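Local structure of DNA repair protein RecO (Deinococcus radiodurans, 1U5K) at residues Met136-Leu141 with Leu187-His192; Cys153-Ala158 with Ser174-Leu179; His163-Pro166 with Leu171-Ser174; Ala217-Val222 with His230-Leu235. The protein is probably involved in DNA repair and in recombination by the RecF pathway, and carries a bound zinc ion. One frame throughout, in Å; residues are numbered along the deposited sequence.

Interaction 1: Met136-Leu141 with Leu187-His192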
loop_
_atom_site.group_PDB
_atom_site.type_symbol
_atom_site.label_atom_id
_atom_site.label_comp_id
_atom_site.label_asym_id
_atom_site.label_seq_id
_atom_site.Cartn_x
_atom_site.Cartn_y
_atom_site.Cartn_z
ATOM N N MET A 136 -11.517 9.496 15.771
ATOM C CA MET A 136 -10.209 9.331 16.372
ATOM C C MET A 136 -9.124 9.758 15.388
ATOM O O MET A 136 -8.158 10.417 15.762
ATOM C CB MET A 136 -10.021 7.874 16.807
ATOM C CG MET A 136 -10.986 7.483 17.930
ATOM S SD MET A 136 -10.745 8.444 19.410
ATOM C CE MET A 136 -9.465 7.648 20.075
ATOM N N SER A 137 -9.307 9.423 14.119
ATOM C CA SER A 137 -8.353 9.853 13.112
ATOM C C SER A 137 -8.279 11.389 12.992
ATOM O O SER A 137 -7.184 11.979 13.005
ATOM C CB SER A 137 -8.561 8.995 11.847
ATOM O OG SER A 137 -9.644 9.532 11.119
ATOM N N TYR A 138 -9.418 12.079 13.015
ATOM C CA TYR A 138 -9.425 13.541 12.999
ATOM C C TYR A 138 -8.845 14.134 14.283
ATOM O O TYR A 138 -8.048 15.081 14.252
ATOM C CB TYR A 138 -10.825 14.097 12.710
ATOM C CG TYR A 138 -11.185 14.258 11.262
ATOM C CD1 TYR A 138 -11.624 13.174 10.521
ATOM C CD2 TYR A 138 -11.071 15.496 10.611
ATOM C CE1 TYR A 138 -11.934 13.326 9.186
ATOM C CE2 TYR A 138 -11.424 15.662 9.283
ATOM C CZ TYR A 138 -11.850 14.561 8.567
ATOM O OH TYR A 138 -12.217 14.644 7.242
ATOM N N LYS A 139 -9.178 13.524 15.413
ATOM C CA LYS A 139 -8.609 13.948 16.677
ATOM C C LYS A 139 -7.096 13.856 16.718
ATOM O O LYS A 139 -6.441 14.747 17.245
ATOM C CB LYS A 139 -9.205 13.192 17.866
ATOM C CG LYS A 139 -8.935 13.868 19.192
ATOM C CD LYS A 139 -9.925 14.967 19.556
ATOM C CE LYS A 139 -9.531 15.617 20.878
ATOM N NZ LYS A 139 -10.109 16.963 21.065
ATOM N N LEU A 140 -6.537 12.790 16.153
ATOM C CA LEU A 140 -5.092 12.638 16.128
ATOM C C LEU A 140 -4.417 13.733 15.302
ATOM O O LEU A 140 -3.258 14.030 15.536
ATOM C CB LEU A 140 -4.672 11.264 15.606
ATOM C CG LEU A 140 -4.915 10.070 16.520
ATOM C CD1 LEU A 140 -5.053 8.724 15.794
ATOM C CD2 LEU A 140 -3.872 10.009 17.618
ATOM N N LEU A 141 -5.089 14.325 14.319
ATOM C CA LEU A 141 -4.525 15.466 13.613
ATOM C C LEU A 141 -4.054 16.594 14.525
ATOM O O LEU A 141 -3.053 17.260 14.233
ATOM C CB LEU A 141 -5.506 16.036 12.587
ATOM C CG LEU A 141 -6.110 15.102 11.534
ATOM C CD1 LEU A 141 -7.157 15.815 10.685
ATOM C CD2 LEU A 141 -4.993 14.612 10.655
ATOM N N LEU A 187 -19.927 19.913 7.746
ATOM C CA LEU A 187 -19.230 21.143 8.072
ATOM C C LEU A 187 -18.975 21.248 9.559
ATOM O O LEU A 187 -17.908 21.665 10.008
ATOM C CB LEU A 187 -20.024 22.387 7.662
ATOM C CG LEU A 187 -19.621 23.092 6.375
ATOM C CD1 LEU A 187 -20.509 24.339 6.224
ATOM C CD2 LEU A 187 -18.130 23.395 6.368
ATOM N N ASP A 188 -19.987 20.866 10.326
ATOM C CA ASP A 188 -19.859 20.979 11.764
ATOM C C ASP A 188 -18.771 20.045 12.290
ATOM O O ASP A 188 -17.976 20.394 13.168
ATOM C CB ASP A 188 -21.221 20.721 12.404
ATOM C CG ASP A 188 -21.114 20.434 13.862
ATOM O OD1 ASP A 188 -21.204 19.230 14.170
ATOM O OD2 ASP A 188 -20.874 21.294 14.728
ATOM N N PHE A 189 -18.748 18.832 11.759
ATOM C CA PHE A 189 -17.685 17.895 12.092
ATOM C C PHE A 189 -16.310 18.439 11.734
ATOM O O PHE A 189 -15.417 18.501 12.571
ATOM C CB PHE A 189 -17.898 16.546 11.416
ATOM C CG PHE A 189 -16.838 15.547 11.770
ATOM C CD1 PHE A 189 -16.933 14.817 12.937
ATOM C CD2 PHE A 189 -15.726 15.392 10.955
ATOM C CE1 PHE A 189 -15.947 13.895 13.243
ATOM C CE2 PHE A 189 -14.727 14.490 11.280
ATOM C CZ PHE A 189 -14.863 13.724 12.400
ATOM N N LEU A 190 -16.161 18.856 10.486
ATOM C CA LEU A 190 -14.882 19.356 10.007
ATOM C C LEU A 190 -14.362 20.524 10.836
ATOM O O LEU A 190 -13.174 20.567 11.135
ATOM C CB LEU A 190 -14.991 19.720 8.528
ATOM C CG LEU A 190 -15.162 18.566 7.555
ATOM C CD1 LEU A 190 -15.295 19.103 6.161
ATOM C CD2 LEU A 190 -14.105 17.500 7.613
ATOM N N ARG A 191 -15.245 21.426 11.270
ATOM C CA ARG A 191 -14.859 22.620 11.999
ATOM C C ARG A 191 -14.482 22.387 13.451
ATOM O O ARG A 191 -13.716 23.147 14.041
ATOM C CB ARG A 191 -15.966 23.676 11.920
ATOM C CG ARG A 191 -16.144 24.297 10.548
ATOM C CD ARG A 191 -17.354 25.216 10.498
ATOM N NE ARG A 191 -17.445 25.999 9.280
ATOM C CZ ARG A 191 -18.557 26.545 8.808
ATOM N NH1 ARG A 191 -19.716 26.401 9.426
ATOM N NH2 ARG A 191 -18.504 27.269 7.704
ATOM N N HIS A 192 -14.969 21.294 14.017
ATOM C CA HIS A 192 -14.862 21.088 15.450
ATOM C C HIS A 192 -14.248 19.759 15.869
ATOM O O HIS A 192 -13.923 19.600 17.033
ATOM C CB HIS A 192 -16.267 21.237 16.029
ATOM C CG HIS A 192 -16.852 22.593 15.770
ATOM N ND1 HIS A 192 -16.263 23.740 16.251
ATOM C CD2 HIS A 192 -17.931 22.990 15.056
ATOM C CE1 HIS A 192 -16.965 24.788 15.858
ATOM N NE2 HIS A 192 -17.987 24.359 15.139
#
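Tyr138 meets two neighbours from the other helix, Phe189 and Leu190. The edge of the Phe189 ring points into the face of the tyrosine ring: CE2 of Phe189 lies over the ring's centre, 3.5 Å from Tyr138 CD1. With centroids 4.8 Å apart and planes at 79°, this is a T-shaped pair. Phe189 gets there because its CG stands opposite the backbone N (chi1 -178°), which carries the far end of the ring close to the tyrosine. Leu190 adds a single methyl group farther along, its CD2 coming obliquely to within 3.4 Å of Tyr138 OH and 3.7 Å from Tyr138 CE2. The hydroxyl itself is hydrogen-bonded to the backbone O of Leu214, on helix 211-225, which also packs against all three side chains; Trp131 meets Phe189 as well. With an alanine in place of Tyr138, the edge of Phe189 would probably lose the face it rests against, and Leu214 O the hydroxyl that serves it. No hydrogen bond passes between 136-141 and 187-192; the join is an aromatic T-shaped contact in the interface of helices 129-141 and 184-192, within the helical part of the RecO C-terminal region.

Interaction 2: Cys153-Ala158 with Ser174-Leu179. With ZN (zinc ion), chain C.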
loop_
_atom_site.group_PDB
_atom_site.type_symbol
_atom_site.label_atom_id
_atom_site.label_comp_id
_atom_site.label_asym_id
_atom_site.label_seq_id
_atom_site.Cartn_x
_atom_site.Cartn_y
_atom_site.Cartn_z
ATOM N N CYS A 153 -10.784 30.453 4.072
ATOM C CA CYS A 153 -10.623 29.819 2.775
ATOM C C CYS A 153 -9.136 29.625 2.515
ATOM O O CYS A 153 -8.332 30.540 2.698
ATOM C CB CYS A 153 -11.259 30.676 1.676
ATOM S SG CYS A 153 -10.868 30.188 -0.010
ATOM N N ALA A 154 -8.787 28.422 2.079
ATOM C CA ALA A 154 -7.395 28.060 1.867
ATOM C C ALA A 154 -6.786 28.848 0.707
ATOM O O ALA A 154 -5.570 28.926 0.591
ATOM C CB ALA A 154 -7.289 26.573 1.588
ATOM N N ARG A 155 -7.607 29.448 -0.152
ATOM C CA ARG A 155 -7.067 30.198 -1.281
ATOM C C ARG A 155 -7.019 31.703 -1.016
ATOM O O ARG A 155 -5.947 32.292 -1.062
ATOM C CB ARG A 155 -7.864 29.864 -2.542
ATOM C CG ARG A 155 -7.479 30.624 -3.794
ATOM C CD ARG A 155 -7.995 30.003 -5.065
ATOM N NE ARG A 155 -7.624 30.654 -6.324
ATOM C CZ ARG A 155 -8.351 31.590 -6.941
ATOM N NH1 ARG A 155 -9.432 32.072 -6.369
ATOM N NH2 ARG A 155 -8.007 32.053 -8.136
ATOM N N CYS A 156 -8.159 32.339 -0.764
ATOM C CA CYS A 156 -8.217 33.786 -0.609
ATOM C C CYS A 156 -8.264 34.289 0.832
ATOM O O CYS A 156 -8.128 35.487 1.069
ATOM C CB CYS A 156 -9.437 34.335 -1.329
ATOM S SG CYS A 156 -11.009 34.059 -0.496
ATOM N N GLY A 157 -8.560 33.412 1.783
ATOM C CA GLY A 157 -8.542 33.770 3.182
ATOM C C GLY A 157 -9.873 34.187 3.773
ATOM O O GLY A 157 -9.889 34.493 4.959
ATOM N N ALA A 158 -10.937 34.222 2.981
ATOM C CA ALA A 158 -12.274 34.567 3.461
ATOM C C ALA A 158 -12.752 33.705 4.627
ATOM O O ALA A 158 -12.539 32.492 4.677
ATOM C CB ALA A 158 -13.315 34.528 2.364
ATOM N N SER A 174 -17.217 30.098 -1.206
ATOM C CA SER A 174 -18.132 29.946 -2.334
ATOM C C SER A 174 -17.559 30.561 -3.610
ATOM O O SER A 174 -17.824 30.068 -4.699
ATOM C CB SER A 174 -19.519 30.514 -2.002
ATOM O OG SER A 174 -19.483 31.937 -1.925
ATOM N N LYS A 175 -16.697 31.565 -3.487
ATOM C CA LYS A 175 -16.112 32.194 -4.654
ATOM C C LYS A 175 -14.928 31.423 -5.227
ATOM O O LYS A 175 -14.748 31.420 -6.435
ATOM C CB LYS A 175 -15.703 33.636 -4.339
ATOM C CG LYS A 175 -16.835 34.572 -3.944
ATOM C CD LYS A 175 -17.787 34.993 -5.050
ATOM C CE LYS A 175 -18.688 36.175 -4.622
ATOM N NZ LYS A 175 -18.162 37.524 -5.080
ATOM N N CYS A 176 -14.154 30.723 -4.405
ATOM C CA CYS A 176 -12.985 29.991 -4.872
ATOM C C CYS A 176 -13.351 28.566 -5.279
ATOM O O CYS A 176 -12.629 27.929 -6.025
ATOM C CB CYS A 176 -11.912 30.003 -3.786
ATOM S SG CYS A 176 -11.164 31.622 -3.505
ATOM N N ALA A 177 -14.517 28.097 -4.859
ATOM C CA ALA A 177 -14.926 26.711 -5.012
ATOM C C ALA A 177 -15.661 26.469 -6.334
ATOM O O ALA A 177 -16.349 27.338 -6.858
ATOM C CB ALA A 177 -15.804 26.319 -3.851
ATOM N N ALA A 178 -15.470 25.282 -6.891
ATOM C CA ALA A 178 -16.209 24.840 -8.064
ATOM C C ALA A 178 -17.161 23.703 -7.699
ATOM O O ALA A 178 -17.847 23.191 -8.577
ATOM C CB ALA A 178 -15.231 24.365 -9.127
ATOM N N LEU A 179 -17.152 23.260 -6.446
ATOM C CA LEU A 179 -18.072 22.236 -5.965
ATOM C C LEU A 179 -19.083 22.798 -4.970
ATOM O O LEU A 179 -18.822 23.817 -4.337
ATOM C CB LEU A 179 -17.278 21.109 -5.304
ATOM C CG LEU A 179 -16.327 20.340 -6.218
ATOM C CD1 LEU A 179 -15.495 19.379 -5.365
ATOM C CD2 LEU A 179 -17.143 19.609 -7.265
HETATM ZN ZN ZN C . -11.839 32.059 -1.237
#
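Cys176 SG is gripped twice, by the zinc ion and by Arg155: it binds the metal at 2.4 Å, and it accepts a hydrogen bond from the arginine, whose NH1 is 3.4 Å from Cys176 SG with an angle of 155° at the hydrogen. The sulfur lies in the guanidinium plane, at its edge. The arginine reaches it with a chain extended from CG to NE, which runs alongside so that CB, CG and CD also brush the sulfur. The positive group next to a metal-bound sulfur would be expected to offset some of the negative charge of the thiolate. Across the metal, Cys153 SG and Cys156 SG hold the zinc at 2.4 Å and 2.3 Å. Together with Cys173, which supplies the fourth sulfur, they make a Cys4 zinc site built from two CxxC pairs, the zinc-ribbon type of site to which the RecO C-terminal family is related. The 153-158 turn folds round its own sulfurs. Cys153 SG takes N-H groups from both Arg155 N, 3.3 Å away, and Cys156 N, 3.5 Å away, and Cys156 SG takes that of Ala158 N at 3.5 Å. N-H...S bonds of this kind are usual in zinc knuckles; they help to orient the sulfurs and probably spread their charge into the backbone. Cys153 places its sulfur opposite its backbone N (chi1 169°), whereas in Cys156 it sits between N and the carbonyl carbon (chi1 75°), bringing both to one metal.

Interaction 3: His163-Pro166 with Leu171-Ser174. With ZN (zinc ion), chain C.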
loop_
_atom_site.group_PDB
_atom_site.type_symbol
_atom_site.label_atom_id
_atom_site.label_comp_id
_atom_site.label_asym_id
_atom_site.label_seq_id
_atom_site.Cartn_x
_atom_site.Cartn_y
_atom_site.Cartn_z
ATOM N N HIS A 163 -16.889 25.010 1.573
ATOM C CA HIS A 163 -16.787 24.122 0.422
ATOM C C HIS A 163 -15.547 23.237 0.439
ATOM O O HIS A 163 -14.520 23.611 1.022
ATOM C CB HIS A 163 -16.796 24.906 -0.891
ATOM C CG HIS A 163 -18.032 25.730 -1.102
ATOM N ND1 HIS A 163 -18.855 25.542 -2.192
ATOM C CD2 HIS A 163 -18.548 26.778 -0.415
ATOM C CE1 HIS A 163 -19.848 26.410 -2.144
ATOM N NE2 HIS A 163 -19.688 27.174 -1.077
ATOM N N PRO A 164 -15.637 22.112 -0.269
ATOM C CA PRO A 164 -14.505 21.191 -0.417
ATOM C C PRO A 164 -13.322 21.859 -1.104
ATOM O O PRO A 164 -13.530 22.736 -1.941
ATOM C CB PRO A 164 -15.053 20.077 -1.314
ATOM C CG PRO A 164 -16.522 20.189 -1.246
ATOM C CD PRO A 164 -16.814 21.633 -1.013
ATOM N N ASP A 165 -12.117 21.435 -0.733
ATOM C CA ASP A 165 -10.841 21.880 -1.275
ATOM C C ASP A 165 -10.184 20.643 -1.898
ATOM O O ASP A 165 -9.492 19.913 -1.195
ATOM C CB ASP A 165 -9.985 22.407 -0.113
ATOM C CG ASP A 165 -8.586 22.718 -0.521
ATOM O OD1 ASP A 165 -8.375 22.813 -1.752
ATOM O OD2 ASP A 165 -7.655 22.876 0.312
ATOM N N PRO A 166 -10.408 20.364 -3.176
ATOM C CA PRO A 166 -9.811 19.179 -3.809
ATOM C C PRO A 166 -8.293 19.226 -3.946
ATOM O O PRO A 166 -7.680 18.156 -4.014
ATOM C CB PRO A 166 -10.533 19.063 -5.162
ATOM C CG PRO A 166 -11.336 20.293 -5.349
ATOM C CD PRO A 166 -11.347 21.081 -4.057
ATOM N N LEU A 171 -10.597 23.816 3.301
ATOM C CA LEU A 171 -11.896 24.298 2.843
ATOM C C LEU A 171 -11.776 25.583 2.008
ATOM O O LEU A 171 -10.871 26.379 2.228
ATOM C CB LEU A 171 -12.776 24.593 4.046
ATOM C CG LEU A 171 -13.066 23.433 5.016
ATOM C CD1 LEU A 171 -13.678 24.037 6.253
ATOM C CD2 LEU A 171 -13.984 22.406 4.400
ATOM N N LEU A 172 -12.678 25.771 1.054
ATOM C CA LEU A 172 -12.719 26.923 0.156
ATOM C C LEU A 172 -14.016 27.690 0.347
ATOM O O LEU A 172 -15.044 27.093 0.679
ATOM C CB LEU A 172 -12.624 26.489 -1.306
ATOM C CG LEU A 172 -11.300 25.845 -1.690
ATOM C CD1 LEU A 172 -11.390 25.269 -3.093
ATOM C CD2 LEU A 172 -10.147 26.809 -1.483
ATOM N N CYS A 173 -13.987 29.002 0.097
ATOM C CA CYS A 173 -15.211 29.802 0.092
ATOM C C CYS A 173 -15.991 29.586 -1.198
ATOM O O CYS A 173 -15.494 29.017 -2.176
ATOM C CB CYS A 173 -14.918 31.299 0.287
ATOM S SG CYS A 173 -14.159 32.097 -1.145
ATOM N N SER A 174 -17.217 30.098 -1.206
ATOM C CA SER A 174 -18.132 29.946 -2.334
ATOM C C SER A 174 -17.559 30.561 -3.610
ATOM O O SER A 174 -17.824 30.068 -4.699
ATOM C CB SER A 174 -19.519 30.514 -2.002
ATOM O OG SER A 174 -19.483 31.937 -1.925
HETATM ZN ZN ZN C . -11.839 32.059 -1.237
#
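His163 and Leu172 face each other across a short antiparallel beta hairpin, strand 163-164 against 171-172, whose second arm runs straight into the zinc-binding Cys173. They form a hydrogen-bonded pair: His163 N reaches Leu172 O at 2.9 Å, nearly along the C=O axis, and the straighter return bond runs from Leu172 N to His163 O at 2.8 Å, its donor tilted from the carbonyl plane. Both side chains leave the sheet on the same face and then part. The imidazole turns along the second arm, with one ring face over Cys173 O and Ser174 CA, and NE2 lies 3.5 Å from Ser174 CB. The hydrogen bond of the other nitrogen, ND1, to the backbone O of Leu179 helps to hold the ring's rotation. Leu172 takes the opposite course, its CD1 coming 3.5 Å from Pro164 O and also near Asp165 CA. Here the leucine and the aspartate side chains meet at about a right angle, Leu172 CG lying 4.0 Å from Asp165 CB. The carboxylate of Asp165 is directed to the turn instead, where OD2 is hydrogen-bonded to Gln170 N and OD1 to Gly168 N, so the aspartate ties up the loop that closes the hairpin. Leu171 diverges from this face, though its CB and CD2 still touch His163 O. Beyond the paired part, Cys173 turns its SG between its backbone N and carbonyl carbon (chi1 72°), which puts the sulfur 2.3 Å from the zinc ion.

Interaction 4: Ala217-Val222 with His230-Leu235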
loop_
_atom_site.group_PDB
_atom_site.type_symbol
_atom_site.label_atom_id
_atom_site.label_comp_id
_atom_site.label_asym_id
_atom_site.label_seq_id
_atom_site.Cartn_x
_atom_site.Cartn_y
_atom_site.Cartn_z
ATOM N N ALA A 217 -11.699 13.969 2.591
ATOM C CA ALA A 217 -11.056 15.190 3.034
ATOM C C ALA A 217 -9.832 14.844 3.876
ATOM O O ALA A 217 -8.760 15.431 3.691
ATOM C CB ALA A 217 -12.031 16.017 3.804
ATOM N N LEU A 218 -10.003 13.856 4.748
ATOM C CA LEU A 218 -8.922 13.356 5.586
ATOM C C LEU A 218 -7.741 12.875 4.739
ATOM O O LEU A 218 -6.609 13.259 5.029
ATOM C CB LEU A 218 -9.420 12.271 6.538
ATOM C CG LEU A 218 -8.372 11.626 7.443
ATOM C CD1 LEU A 218 -7.924 12.639 8.435
ATOM C CD2 LEU A 218 -8.895 10.339 8.082
ATOM N N GLU A 219 -8.011 12.086 3.698
ATOM C CA GLU A 219 -6.999 11.520 2.816
ATOM C C GLU A 219 -6.219 12.600 2.068
ATOM O O GLU A 219 -4.997 12.540 2.019
ATOM C CB GLU A 219 -7.635 10.577 1.793
ATOM C CG GLU A 219 -8.107 9.255 2.367
ATOM C CD GLU A 219 -8.700 8.335 1.308
ATOM O OE1 GLU A 219 -7.969 7.467 0.809
ATOM O OE2 GLU A 219 -9.874 8.481 0.928
ATOM N N LYS A 220 -6.928 13.574 1.505
ATOM C CA LYS A 220 -6.315 14.667 0.773
ATOM C C LYS A 220 -5.441 15.512 1.699
ATOM O O LYS A 220 -4.279 15.795 1.403
ATOM C CB LYS A 220 -7.399 15.555 0.144
ATOM C CG LYS A 220 -6.896 16.667 -0.766
ATOM C CD LYS A 220 -5.869 16.228 -1.794
ATOM C CE LYS A 220 -6.374 15.390 -2.949
ATOM N NZ LYS A 220 -5.277 15.339 -3.972
ATOM N N PHE A 221 -6.016 15.926 2.821
ATOM C CA PHE A 221 -5.294 16.734 3.789
ATOM C C PHE A 221 -4.011 16.056 4.258
ATOM O O PHE A 221 -2.955 16.687 4.226
ATOM C CB PHE A 221 -6.201 17.059 4.982
ATOM C CG PHE A 221 -5.552 17.909 6.032
ATOM C CD1 PHE A 221 -5.300 19.248 5.812
ATOM C CD2 PHE A 221 -5.155 17.366 7.230
ATOM C CE1 PHE A 221 -4.726 20.043 6.793
ATOM C CE2 PHE A 221 -4.558 18.152 8.207
ATOM C CZ PHE A 221 -4.348 19.489 7.981
ATOM N N VAL A 222 -4.092 14.800 4.695
ATOM C CA VAL A 222 -2.936 14.111 5.257
ATOM C C VAL A 222 -1.830 13.921 4.207
ATOM O O VAL A 222 -0.654 14.131 4.483
ATOM C CB VAL A 222 -3.315 12.802 5.983
ATOM C CG1 VAL A 222 -2.077 11.993 6.320
ATOM C CG2 VAL A 222 -4.111 13.081 7.253
ATOM N N HIS A 230 1.494 6.837 2.205
ATOM C CA HIS A 230 0.102 6.814 2.650
ATOM C C HIS A 230 -0.644 5.583 2.122
ATOM O O HIS A 230 -1.766 5.638 1.611
ATOM C CB HIS A 230 -0.556 8.163 2.337
ATOM C CG HIS A 230 0.085 9.298 3.078
ATOM N ND1 HIS A 230 0.067 9.384 4.450
ATOM C CD2 HIS A 230 0.873 10.312 2.649
ATOM C CE1 HIS A 230 0.797 10.411 4.838
ATOM N NE2 HIS A 230 1.282 11.001 3.762
ATOM N N SER A 231 0.007 4.442 2.320
ATOM C CA SER A 231 -0.578 3.123 2.097
ATOM C C SER A 231 -1.774 2.803 2.997
ATOM O O SER A 231 -2.570 1.895 2.767
ATOM C CB SER A 231 0.524 2.068 2.200
ATOM O OG SER A 231 1.155 2.039 3.467
ATOM N N TRP A 232 -1.898 3.515 4.101
ATOM C CA TRP A 232 -3.050 3.363 4.974
ATOM C C TRP A 232 -4.357 3.638 4.259
ATOM O O TRP A 232 -5.413 3.187 4.691
ATOM C CB TRP A 232 -2.910 4.287 6.183
ATOM C CG TRP A 232 -2.930 5.739 5.870
ATOM C CD1 TRP A 232 -1.849 6.524 5.644
ATOM C CD2 TRP A 232 -4.083 6.585 5.762
ATOM N NE1 TRP A 232 -2.252 7.803 5.358
ATOM C CE2 TRP A 232 -3.620 7.874 5.441
ATOM C CE3 TRP A 232 -5.457 6.393 5.904
ATOM C CZ2 TRP A 232 -4.481 8.964 5.285
ATOM C CZ3 TRP A 232 -6.319 7.479 5.735
ATOM C CH2 TRP A 232 -5.827 8.743 5.404
ATOM N N ARG A 233 -4.305 4.354 3.139
ATOM C CA ARG A 233 -5.499 4.581 2.338
ATOM C C ARG A 233 -6.111 3.338 1.689
ATOM O O ARG A 233 -7.295 3.346 1.393
ATOM C CB ARG A 233 -5.230 5.619 1.263
ATOM C CG ARG A 233 -5.014 6.991 1.848
ATOM C CD ARG A 233 -3.830 7.678 1.269
ATOM N NE ARG A 233 -4.040 8.091 -0.092
ATOM C CZ ARG A 233 -3.170 7.959 -1.091
ATOM N NH1 ARG A 233 -1.996 7.349 -0.988
ATOM N NH2 ARG A 233 -3.522 8.446 -2.271
ATOM N N GLN A 234 -5.349 2.254 1.599
ATOM C CA GLN A 234 -5.873 0.934 1.265
ATOM C C GLN A 234 -6.979 0.458 2.218
ATOM O O GLN A 234 -7.842 -0.357 1.869
ATOM C CB GLN A 234 -4.710 -0.051 1.299
ATOM C CG GLN A 234 -3.669 0.151 0.224
ATOM C CD GLN A 234 -4.319 0.130 -1.152
ATOM O OE1 GLN A 234 -4.883 -0.885 -1.573
ATOM N NE2 GLN A 234 -4.312 1.269 -1.815
ATOM N N LEU A 235 -6.960 0.964 3.446
ATOM C CA LEU A 235 -7.917 0.537 4.447
ATOM C C LEU A 235 -9.116 1.453 4.688
ATOM O O LEU A 235 -9.974 1.136 5.512
ATOM C CB LEU A 235 -7.182 0.281 5.761
ATOM C CG LEU A 235 -6.018 -0.692 5.640
ATOM C CD1 LEU A 235 -5.262 -0.767 6.950
ATOM C CD2 LEU A 235 -6.417 -2.071 5.121
HETATM O O HOH W 1 -9.121 5.462 -0.408
#
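Trp232 lays the outer end of its indole against helix 211-225, its CH2 lying 3.8 Å from Glu219 CG and its CZ2 4.0 Å from Val222 CG1. The motif is a helix followed by a turn and a 3-10 segment, 231-235, that doubles back on it. Leu218 touches the same ring end more loosely. The indole is also backed by Arg233, whose CG stands over the centre of one face; helix 86-102 packs on it too, Phe98 meeting it edge to face. The ring nitrogen is used: Trp232 NE1 gives a hydrogen bond to His230 ND1 at 2.9 Å, in the indole plane and somewhat tilted from the imidazole plane. His230 in turn presses CE1 on Val222 CG1 at 3.6 Å, while its NE2 is hydrogen-bonded to Val226 O. A leucine in place of His230 is likely to leave Trp232 NE1 without its acceptor and Val226 O without the imidazole N-H. Glu219 and Arg233 have opposite charges but no salt bridge: the carboxylate lies against the aliphatic part, Glu219 OE1 being 3.2 Å from Arg233 CG. A bend in the arginine chain (chi2 133°, chi3 71°) turns its guanidinium back to its own segment, where Arg233 NH1 and Arg233 N approach His230 O from opposite faces of the carbonyl plane, NH1 at 3.1 Å.

In the fold
Interactions 1 and 4 are buried, held mostly by apolar and aromatic packing, between helices in interaction 1 and between a helix and a 3-10 segment in interaction 4. Helix 211-225, which carries one segment of interaction 4, also packs on interaction 1: Leu218 touches both Ser137 and Tyr138, and Val222 meets Leu141. Interactions 2 and 3 lie farther out, in the zinc-binding part, with centres about 5 Å apart; they share Ser174, and their chemistry is metal-sulfur bonds and backbone hydrogen bonds. Two contacts tie them to the helices: Leu171 touches Leu190 of interaction 1, and Lys220 of interaction 4 reaches Pro166. Interaction 4 also borders the second subunit, where Ser231 is hydrogen-bonded to Ala84 of that other chain.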